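Local coordinates for protein transcriptional regulator (Saccharomonospora viridis, PDB 4KWA) that probably represses transcription as a TetR-family DNA-binding regulator and binds choline in its C-terminal domain, at residues Q128-A131 with M132-T136. Numbering follows the deposited sequence.
Sequences QTIA and MTIRT
The carbonyl oxygen of Thr129 takes two bonds from Thr133, one from the backbone N at 2.9 Å and a shorter one from OG1 at 2.6 Å, the two donors arriving from opposite faces of the carbonyl plane. The hydroxyl reaches back because OG1 stands beside its own backbone N (chi1 -54°), so a buried polar group is satisfied within the helix. Thr129 OG1 likewise bonds to a carbonyl oxygen one turn back, Arg125 O.

Elsewhere round the helix, Ile130 CG2 meets the end of Ile134, CD1, at 3.8 Å. Thr133 packs against Leu81 and Leu84 of helix 77-86, and Ile130 and Ile134 against helix 148-168. On the exposed side, two waters join Gln128 to Arg135. One accepts from Gln128 NE2 and, at the edge of the guanidinium and in its plane, from Arg135 NH1 (3.2 Å), while donating to Gln128 O; the second links NE2 to NH2. Beside this bridge the guanidinium approaches Ala131 CB at a slant, with NH1 3.7 Å from it, and NH2 also forms a salt bridge with Asp149. The i to i+4 pairs, with a water bridge from i to i+7, typify an amphipathic alpha-helix, here helix 113-139 in the all-helical C-terminal domain of a TetR-family regulator.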
loop_
_atom_site.group_PDB
_atom_site.type_symbol
_atom_site.label_atom_id
_atom_site.label_comp_id
_atom_site.label_asym_id
_atom_site.label_seq_id
_atom_site.Cartn_x
_atom_site.Cartn_y
_atom_site.Cartn_z
ATOM N N GLN A 128 -2.856 17.187 -6.033
ATOM C CA GLN A 128 -3.212 18.612 -6.309
ATOM C C GLN A 128 -4.689 18.941 -6.071
ATOM O O GLN A 128 -4.973 20.007 -5.525
ATOM C CB GLN A 128 -2.723 19.076 -7.662
ATOM C CG GLN A 128 -1.229 18.959 -7.903
ATOM C CD GLN A 128 -0.271 19.750 -6.958
ATOM O OE1 GLN A 128 0.935 19.439 -6.855
ATOM N NE2 GLN A 128 -0.782 20.717 -6.288
ATOM N N THR A 129 -5.603 18.046 -6.447
ATOM C CA THR A 129 -6.988 18.189 -6.138
ATOM C C THR A 129 -7.235 18.377 -4.627
ATOM O O THR A 129 -8.019 19.210 -4.196
ATOM C CB THR A 129 -7.731 16.986 -6.683
ATOM O OG1 THR A 129 -7.735 17.163 -8.092
ATOM C CG2 THR A 129 -9.170 16.954 -6.147
ATOM N N ILE A 130 -6.611 17.502 -3.815
ATOM C CA ILE A 130 -6.731 17.571 -2.383
ATOM C C ILE A 130 -6.183 18.881 -1.901
ATOM O O ILE A 130 -6.885 19.629 -1.151
ATOM C CB ILE A 130 -5.934 16.413 -1.711
ATOM C CG1 ILE A 130 -6.497 15.051 -2.110
ATOM C CG2 ILE A 130 -6.025 16.554 -0.205
ATOM C CD1 ILE A 130 -7.972 14.896 -1.828
ATOM N N ALA A 131 -4.969 19.223 -2.325
ATOM C CA ALA A 131 -4.391 20.470 -1.843
ATOM C C ALA A 131 -5.231 21.715 -2.202
ATOM O O ALA A 131 -5.400 22.680 -1.413
ATOM C CB ALA A 131 -2.929 20.588 -2.368
HETATM N N MSE A 132 -5.784 21.689 -3.418
HETATM C CA MSE A 132 -6.598 22.776 -3.869
HETATM C C MSE A 132 -7.828 22.846 -3.043
HETATM O O MSE A 132 -8.296 23.954 -2.757
HETATM C CB MSE A 132 -6.910 22.653 -5.351
HETATM C CG MSE A 132 -7.830 23.761 -5.800
HETATM SE SE MSE A 132 -8.403 23.272 -7.635
HETATM C CE MSE A 132 -9.671 21.733 -7.486
ATOM N N THR A 133 -8.408 21.697 -2.680
ATOM C CA THR A 133 -9.631 21.725 -1.845
ATOM C C THR A 133 -9.381 22.338 -0.445
ATOM O O THR A 133 -10.182 23.112 0.103
ATOM C CB THR A 133 -10.164 20.326 -1.764
ATOM O OG1 THR A 133 -10.312 19.891 -3.148
ATOM C CG2 THR A 133 -11.562 20.246 -1.008
ATOM N N ILE A 134 -8.257 21.947 0.135
ATOM C CA ILE A 134 -7.823 22.504 1.395
ATOM C C ILE A 134 -7.705 24.008 1.320
ATOM O O ILE A 134 -8.283 24.674 2.199
ATOM C CB ILE A 134 -6.545 21.794 1.904
ATOM C CG1 ILE A 134 -6.934 20.351 2.249
ATOM C CG2 ILE A 134 -5.980 22.495 3.109
ATOM C CD1 ILE A 134 -5.739 19.413 2.329
ATOM N N ARG A 135 -6.997 24.554 0.312
ATOM C CA ARG A 135 -6.854 26.005 0.200
ATOM C C ARG A 135 -8.204 26.697 -0.052
ATOM O O ARG A 135 -8.461 27.807 0.382
ATOM C CB ARG A 135 -5.835 26.341 -0.929
ATOM C CG ARG A 135 -4.469 25.768 -0.632
ATOM C CD ARG A 135 -3.474 26.099 -1.753
ATOM N NE ARG A 135 -2.172 25.434 -1.690
ATOM C CZ ARG A 135 -1.823 24.453 -2.530
ATOM N NH1 ARG A 135 -2.662 24.080 -3.565
ATOM N NH2 ARG A 135 -0.638 23.937 -2.435
ATOM N N THR A 136 -9.141 26.049 -0.730
ATOM C CA THR A 136 -10.447 26.722 -0.836
ATOM C C THR A 136 -11.160 26.813 0.548
ATOM O O THR A 136 -11.730 27.876 0.873
ATOM C CB THR A 136 -11.363 26.002 -1.864
ATOM O OG1 THR A 136 -10.715 25.901 -3.115
ATOM C CG2 THR A 136 -12.664 26.706 -2.102
HETATM O O HOH W 1 -3.136 21.950 -5.893
HETATM O O HOH W 2 0.221 22.244 -4.008
#